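Local structure of 4-oxalmesaconate hydratase (Pseudomonas putida, 5CGZ) at residues G19-L24 and Y224-Q229; T94-A99 and E140-G145; A185-A190 and H194-Y199. The protein catalyses the zinc-dependent hydration of the enol form of oxalomesaconate to 4-carboxy-4-hydroxy-2-oxoadipate, the third step of gallate degradation. All blocks are in the same frame, centred on the assembly; numbering follows the deposited sequence. Where two conformers were deposited one is given.

Along the chain, contact 1 closes the widest loop, from helix 13-27 to strand 225-230, and contacts 2 and 3 are nested inside it, one after the other. Contacts 1 and 3 are neighbours, with centres about 15 Å apart and nearest atoms about 6 Å apart; helix 193-212 of contact 3 leads in the chain to the strand of contact 1. Contact 2 lies across the chain's centre, about 29 Å from contact 1 and 36 Å from contact 3 between centres, on helix 92-105 of the Rossmann-like part. Contact 1 ties helix 13-27 to a late strand, contact 3 joins two successive late helices beside that helix, and contact 2 lies near a subunit interface of the hexamer.

Contact 1. Residues G19-L24 and Y224-Q229; sequences GGAIAL and YAEGLQ
The E226 carboxylate faces the consecutive backbone N-H groups of G20 and A21, which both come over the same face of it, while the A21 methyl lies close to its plane at the OE1 edge. G20 N meets OE2 of E226 at 2.7 Å, on the syn side but 32° out of the carboxylate plane. A21 N meets OE1 of E226 at 2.9 Å from above that plane, 39° out of it. Both bonds are bent, which goes with both donors lying off the plane. Close packing accompanies the pair: CB of A21 is 3.4 Å from OE1 of E226, and OE2 of E226 comes within 3.2 Å of CA of G20, where no side chain stands between them.

The reach of E226 follows from its torsions. CG lies anti to the carbonyl carbon (chi1 -75°), and the chain is extended beyond it, carrying the carboxylate from the strand to the helix. The axes of helix 19-24 and strand 225-229 approach to 8.6 Å and run not far from perpendicular.

The strand lies in the mixed sheet between strands 154-157 and 171-174, and E226 bonds through its backbone to L173 of the latter, against which A21 and L228 also pack. Helix 13-27 begins at D13, a zinc ligand, so the contact joins the zinc-binding part to the late strands of the sheet.

G20 N and A21 N are the very amides that lack a bond to the preceding turn where the helix is kinked, so the carboxylate supplies the missing acceptors. OE2 also forms a salt bridge with K182. With two buried N-H donors and a lysine around it, the carboxylate is probably held in its ionised form, its negative charge compensated within the protein interior.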
# COMPACT_ATOMS: atom_id res chain seq x y z
N GLY A 19 25.58 13.43 6.37
CA GLY A 19 26.93 13.73 6.83
C GLY A 19 27.78 12.48 7.02
O GLY A 19 28.93 12.42 6.57
N GLY A 20 27.21 11.48 7.67
CA GLY A 20 27.90 10.21 7.87
C GLY A 20 28.27 9.55 6.56
O GLY A 20 29.41 9.14 6.37
N ALA A 21 27.30 9.42 5.66
CA ALA A 21 27.53 8.76 4.39
C ALA A 21 28.63 9.47 3.60
O ALA A 21 29.46 8.84 2.94
CB ALA A 21 26.23 8.68 3.57
N ILE A 22 28.63 10.80 3.66
CA ILE A 22 29.63 11.59 2.94
C ILE A 22 31.04 11.34 3.51
O ILE A 22 31.97 10.98 2.76
CB ILE A 22 29.29 13.10 3.00
CG1 ILE A 22 28.01 13.37 2.19
CG2 ILE A 22 30.46 13.93 2.45
CD1 ILE A 22 27.43 14.76 2.36
N ALA A 23 31.19 11.49 4.82
CA ALA A 23 32.48 11.30 5.48
C ALA A 23 32.98 9.87 5.31
O ALA A 23 34.18 9.65 5.09
CB ALA A 23 32.39 11.66 6.97
N LEU A 24 32.07 8.90 5.40
CA LEU A 24 32.46 7.50 5.32
C LEU A 24 33.02 7.17 3.93
O LEU A 24 34.08 6.55 3.80
CB LEU A 24 31.28 6.58 5.66
CG LEU A 24 31.63 5.09 5.81
CD1 LEU A 24 32.50 4.84 7.04
CD2 LEU A 24 30.38 4.20 5.86
N TYR A 224 26.51 4.13 15.67
CA TYR A 224 25.86 5.18 14.90
C TYR A 224 25.58 4.69 13.49
O TYR A 224 26.47 4.11 12.85
CB TYR A 224 26.75 6.44 14.84
CG TYR A 224 27.10 7.04 16.19
CD1 TYR A 224 26.25 7.95 16.81
CD2 TYR A 224 28.28 6.70 16.84
CE1 TYR A 224 26.55 8.51 18.03
CE2 TYR A 224 28.60 7.25 18.07
CZ TYR A 224 27.74 8.15 18.66
OH TYR A 224 28.05 8.70 19.88
N ALA A 225 24.37 4.90 12.99
CA ALA A 225 24.04 4.48 11.63
C ALA A 225 23.15 5.50 10.94
O ALA A 225 22.46 6.27 11.60
CB ALA A 225 23.37 3.10 11.63
N GLU A 226 23.18 5.52 9.61
CA GLU A 226 22.21 6.27 8.82
C GLU A 226 21.32 5.28 8.06
O GLU A 226 21.81 4.28 7.52
CB GLU A 226 22.91 7.24 7.85
CG GLU A 226 23.48 8.47 8.56
CD GLU A 226 24.32 9.39 7.66
OE1 GLU A 226 24.60 9.03 6.49
OE2 GLU A 226 24.70 10.47 8.15
N GLY A 227 20.02 5.54 8.05
CA GLY A 227 19.08 4.70 7.33
C GLY A 227 18.81 5.28 5.95
O GLY A 227 18.71 6.50 5.79
N LEU A 228 18.73 4.41 4.95
CA LEU A 228 18.48 4.80 3.56
C LEU A 228 17.36 3.97 2.96
O LEU A 228 17.24 2.77 3.26
CB LEU A 228 19.74 4.63 2.70
CG LEU A 228 21.01 5.47 2.86
CD1 LEU A 228 20.71 6.95 2.70
CD2 LEU A 228 21.71 5.20 4.17
N GLN A 229 16.55 4.57 2.09
CA GLN A 229 15.60 3.80 1.30
C GLN A 229 16.01 3.80 -0.16
O GLN A 229 16.08 4.85 -0.80
CB GLN A 229 14.17 4.32 1.45
CG GLN A 229 13.17 3.47 0.67
CD GLN A 229 11.73 3.55 1.19
OE1 GLN A 229 11.30 4.57 1.71
NE2 GLN A 229 10.98 2.46 1.04

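Contact 2. Residues T94-A99 and E140-G145; sequences TLFRLA and EGYKPG
F96, on helix 92-105 of the Rossmann-like fold, meets Y142 in the loop that follows helix 122-138. The interaction across the segments is apolar and aromatic. The ring planes of F96 and Y142 are 12° apart with centroids separated by 5.5 Å, so the near-parallel rings are displaced so far that little of one lies over the other. Contact is made at one side, where CD1 of F96 lies 3.5 Å from CE1 of Y142. With CG of Y142 anti to its backbone N (chi1 176°), the ring is carried out so that CE1 reaches F96 and CE2 reaches A99.

The polar bonds gather at the hydroxyl end of Y142, on D100. That hydroxyl hydrogen-bonds to OD1 of D100, one turn beyond F96, while NZ of K143 makes a salt bridge with OD2 of the same carboxylate. K143 also covers one face of the tyrosine, its CG 3.9 Å above the ring plane and over its centre.

The contact lies at a subunit boundary: P87 of a neighbouring subunit packs on F96, and R50 of that subunit forms a salt bridge with E140. Beside F96, the A99 methyl adds a contact, its CB 4.0 Å from CE2 of Y142.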
# COMPACT_ATOMS: atom_id res chain seq x y z
N THR A 94 16.92 24.02 -14.86
CA THR A 94 17.39 23.42 -13.61
C THR A 94 17.75 21.97 -13.84
O THR A 94 18.82 21.50 -13.44
CB THR A 94 16.31 23.47 -12.51
OG1 THR A 94 15.67 24.75 -12.52
CG2 THR A 94 16.94 23.21 -11.14
N LEU A 95 16.85 21.28 -14.53
CA LEU A 95 17.03 19.86 -14.84
C LEU A 95 18.32 19.61 -15.62
O LEU A 95 19.10 18.72 -15.28
CB LEU A 95 15.82 19.35 -15.63
CG LEU A 95 15.85 17.87 -15.99
CD1 LEU A 95 15.74 17.01 -14.73
CD2 LEU A 95 14.74 17.55 -16.97
N PHE A 96 18.55 20.40 -16.67
CA PHE A 96 19.77 20.25 -17.48
C PHE A 96 21.03 20.62 -16.68
O PHE A 96 22.08 19.98 -16.83
CB PHE A 96 19.66 21.09 -18.76
CG PHE A 96 18.61 20.59 -19.73
CD1 PHE A 96 18.44 19.22 -19.96
CD2 PHE A 96 17.79 21.48 -20.41
CE1 PHE A 96 17.49 18.77 -20.85
CE2 PHE A 96 16.83 21.02 -21.30
CZ PHE A 96 16.68 19.67 -21.52
N ARG A 97 20.93 21.65 -15.85
CA ARG A 97 22.02 22.02 -14.93
C ARG A 97 22.43 20.80 -14.12
O ARG A 97 23.61 20.47 -14.00
CB ARG A 97 21.59 23.15 -13.98
CG ARG A 97 21.84 24.59 -14.46
CD ARG A 97 22.58 25.44 -13.39
NE ARG A 97 21.69 26.16 -12.47
CZ ARG A 97 22.09 26.86 -11.41
NH1 ARG A 97 21.19 27.47 -10.66
NH2 ARG A 97 23.39 26.95 -11.08
N LEU A 98 21.44 20.12 -13.54
CA LEU A 98 21.72 18.96 -12.70
C LEU A 98 22.22 17.77 -13.53
O LEU A 98 23.12 17.05 -13.10
CB LEU A 98 20.47 18.57 -11.90
CG LEU A 98 20.69 17.56 -10.77
CD1 LEU A 98 21.87 17.99 -9.87
CD2 LEU A 98 19.42 17.40 -9.93
N ALA A 99 21.65 17.57 -14.72
CA ALA A 99 22.14 16.51 -15.60
C ALA A 99 23.61 16.73 -15.95
O ALA A 99 24.38 15.77 -16.07
CB ALA A 99 21.31 16.43 -16.88
N GLU A 140 21.81 8.94 -24.72
CA GLU A 140 22.86 9.17 -25.69
C GLU A 140 22.47 10.32 -26.64
O GLU A 140 23.30 10.85 -27.37
CB GLU A 140 23.18 7.88 -26.46
CG GLU A 140 23.93 6.88 -25.57
CD GLU A 140 24.24 5.54 -26.24
OE1 GLU A 140 24.08 4.49 -25.57
OE2 GLU A 140 24.65 5.54 -27.42
N GLY A 141 21.20 10.72 -26.58
CA GLY A 141 20.71 11.84 -27.36
C GLY A 141 20.80 13.16 -26.61
O GLY A 141 20.51 14.23 -27.16
N TYR A 142 21.19 13.11 -25.34
CA TYR A 142 21.43 14.34 -24.59
C TYR A 142 22.90 14.70 -24.69
O TYR A 142 23.75 13.94 -24.21
CB TYR A 142 21.02 14.20 -23.12
CG TYR A 142 21.35 15.44 -22.32
CD1 TYR A 142 20.67 16.63 -22.54
CD2 TYR A 142 22.37 15.42 -21.37
CE1 TYR A 142 20.99 17.78 -21.83
CE2 TYR A 142 22.69 16.56 -20.63
CZ TYR A 142 21.99 17.74 -20.87
OH TYR A 142 22.30 18.89 -20.16
N LYS A 143 23.19 15.85 -25.30
CA LYS A 143 24.56 16.28 -25.59
C LYS A 143 25.36 15.12 -26.16
O LYS A 143 26.31 14.63 -25.53
CB LYS A 143 25.24 16.84 -24.33
CG LYS A 143 24.55 18.11 -23.81
CD LYS A 143 25.37 18.86 -22.77
CE LYS A 143 24.64 20.15 -22.35
NZ LYS A 143 25.46 21.02 -21.44
N PRO A 144 24.98 14.67 -27.36
CA PRO A 144 25.56 13.49 -28.02
C PRO A 144 27.08 13.59 -28.06
O PRO A 144 27.61 14.69 -28.24
CB PRO A 144 24.97 13.55 -29.43
CG PRO A 144 23.75 14.41 -29.32
CD PRO A 144 24.06 15.40 -28.25
N GLY A 145 27.77 12.48 -27.87
CA GLY A 145 29.22 12.50 -27.86
C GLY A 145 29.81 12.54 -26.46
O GLY A 145 30.91 12.05 -26.25

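Contact 3. Residues A185-A190 and H194-Y199; sequences AIQCMA and HLWEYY
W196 reaches from helix 193-212 to the turn from I186 to M189, meeting I186, then M189 and finally Q187. Its CG is anti to the carbonyl carbon (chi1 -57°), which swings the indole off the helix toward that turn. CB of W196 lies 3.7 Å from CG2 of I186. The same methyl sits over one face of the indole, 3.5 Å from both CG and CD1 of W196; CG2 of I186 is anti to the backbone N of its own residue, which directs that branch at the ring.

At the pyrrole edge, NE1 of W196 donates to O of M189 at 3.0 Å with an N-H...O angle of 153°. The acceptor lies close to the indole plane, although the donor stands above the carbonyl plane of M189. O of I186 is also near, 3.2 Å from NE1 of W196, but at a poor angle; it accepts instead from M189 N, closing a type I turn. M189 is itself the centre of an inverse gamma turn, a bend consistent with its carbonyl facing the indole edge.

Further along, CZ2 of W196 comes 3.6 Å from O of Q187, and CH2 stays near the same carbonyl. At CZ3 the ring meets CG of Q187, 3.8 Å away. That CG lies over the six-membered ring of W196, 4.0 Å from its centroid and 17° off the normal, a CH-pi contact. The amide of Q187 stands nearly perpendicular to the indole.

The junction packs against helix 13-27 through W16, which touches I186, M189 and W196, while C188 and M189 touch helix 56-74. CD1 of I186 packs loosely on CB of Y199, whose OH hydrogen-bonds to R17 and H160. The side chain of Y199 is about 8 Å from the zinc ion, and through it the start of helix 193-212 comes near the metal site.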
# COMPACT_ATOMS: atom_id res chain seq x y z
N ALA A 185 30.47 18.53 11.80
CA ALA A 185 29.75 19.22 10.72
C ALA A 185 28.41 19.74 11.24
O ALA A 185 27.99 20.85 10.92
CB ALA A 185 29.54 18.28 9.53
N ILE A 186 27.73 18.92 12.04
CA ILE A 186 26.46 19.32 12.64
C ILE A 186 26.61 20.61 13.45
O ILE A 186 25.74 21.48 13.42
CB ILE A 186 25.91 18.17 13.52
CG1 ILE A 186 25.09 17.20 12.66
CG2 ILE A 186 25.06 18.70 14.66
CD1 ILE A 186 24.54 16.03 13.44
N GLN A 187 27.73 20.73 14.16
CA GLN A 187 27.96 21.92 14.98
C GLN A 187 28.19 23.19 14.17
O GLN A 187 28.13 24.29 14.71
CB GLN A 187 29.15 21.67 15.92
CG GLN A 187 28.79 20.73 17.06
CD GLN A 187 29.92 20.54 18.05
OE1 GLN A 187 29.74 20.77 19.24
NE2 GLN A 187 31.07 20.09 17.56
N CYS A 188 28.43 23.05 12.87
CA CYS A 188 28.47 24.22 11.99
C CYS A 188 27.09 24.82 11.78
O CYS A 188 26.96 25.96 11.34
CB CYS A 188 29.07 23.87 10.63
SG CYS A 188 30.78 23.36 10.68
N MET A 189 26.04 24.06 12.08
CA MET A 189 24.67 24.55 11.94
C MET A 189 24.36 25.43 13.15
O MET A 189 23.66 25.01 14.09
CB MET A 189 23.66 23.40 11.82
CG MET A 189 24.01 22.36 10.75
SD MET A 189 23.98 23.00 9.06
CE MET A 189 25.71 23.36 8.79
N ALA A 190 24.89 26.64 13.11
CA ALA A 190 24.82 27.60 14.21
C ALA A 190 23.41 27.83 14.74
O ALA A 190 22.47 28.05 13.98
CB ALA A 190 25.43 28.93 13.77
N HIS A 194 19.03 22.07 19.25
CA HIS A 194 17.95 21.09 19.40
C HIS A 194 18.00 20.06 18.28
O HIS A 194 17.75 18.88 18.51
CB HIS A 194 16.57 21.77 19.41
CG HIS A 194 16.25 22.45 20.70
ND1 HIS A 194 15.13 23.23 20.88
CD2 HIS A 194 16.92 22.47 21.88
CE1 HIS A 194 15.12 23.71 22.12
NE2 HIS A 194 16.19 23.26 22.74
N LEU A 195 18.32 20.51 17.07
CA LEU A 195 18.48 19.60 15.95
C LEU A 195 19.78 18.80 16.07
O LEU A 195 19.82 17.65 15.62
CB LEU A 195 18.44 20.36 14.62
CG LEU A 195 17.06 20.88 14.23
CD1 LEU A 195 17.10 21.45 12.82
CD2 LEU A 195 15.99 19.78 14.35
N TRP A 196 20.83 19.38 16.67
CA TRP A 196 22.05 18.61 16.93
C TRP A 196 21.69 17.38 17.74
O TRP A 196 22.12 16.27 17.44
CB TRP A 196 23.09 19.41 17.72
CG TRP A 196 23.55 20.71 17.14
CD1 TRP A 196 23.13 21.29 15.98
CD2 TRP A 196 24.53 21.59 17.70
NE1 TRP A 196 23.79 22.49 15.79
CE2 TRP A 196 24.65 22.69 16.83
CE3 TRP A 196 25.31 21.55 18.86
CZ2 TRP A 196 25.53 23.75 17.08
CZ3 TRP A 196 26.19 22.61 19.11
CH2 TRP A 196 26.28 23.69 18.23
N GLU A 197 20.89 17.62 18.78
CA GLU A 197 20.47 16.56 19.70
C GLU A 197 19.53 15.57 19.03
O GLU A 197 19.64 14.37 19.25
CB GLU A 197 19.80 17.17 20.93
CG GLU A 197 20.77 17.91 21.84
CD GLU A 197 20.12 19.06 22.60
OE1 GLU A 197 18.87 19.07 22.75
OE2 GLU A 197 20.86 19.96 23.04
N TYR A 198 18.60 16.09 18.23
CA TYR A 198 17.65 15.23 17.53
C TYR A 198 18.39 14.25 16.61
O TYR A 198 18.11 13.06 16.61
CB TYR A 198 16.67 16.08 16.73
CG TYR A 198 15.54 15.31 16.07
CD1 TYR A 198 15.67 14.80 14.78
CD2 TYR A 198 14.32 15.13 16.73
CE1 TYR A 198 14.61 14.11 14.16
CE2 TYR A 198 13.26 14.44 16.13
CZ TYR A 198 13.41 13.94 14.84
OH TYR A 198 12.35 13.27 14.26
N TYR A 199 19.34 14.75 15.83
CA TYR A 199 19.97 13.88 14.84
C TYR A 199 21.06 13.02 15.45
O TYR A 199 21.41 11.98 14.90
CB TYR A 199 20.47 14.72 13.65
CG TYR A 199 19.27 15.03 12.80
CD1 TYR A 199 18.72 14.06 11.97
CD2 TYR A 199 18.62 16.26 12.90
CE1 TYR A 199 17.58 14.31 11.24
CE2 TYR A 199 17.47 16.52 12.16
CZ TYR A 199 16.96 15.54 11.33
OH TYR A 199 15.83 15.78 10.59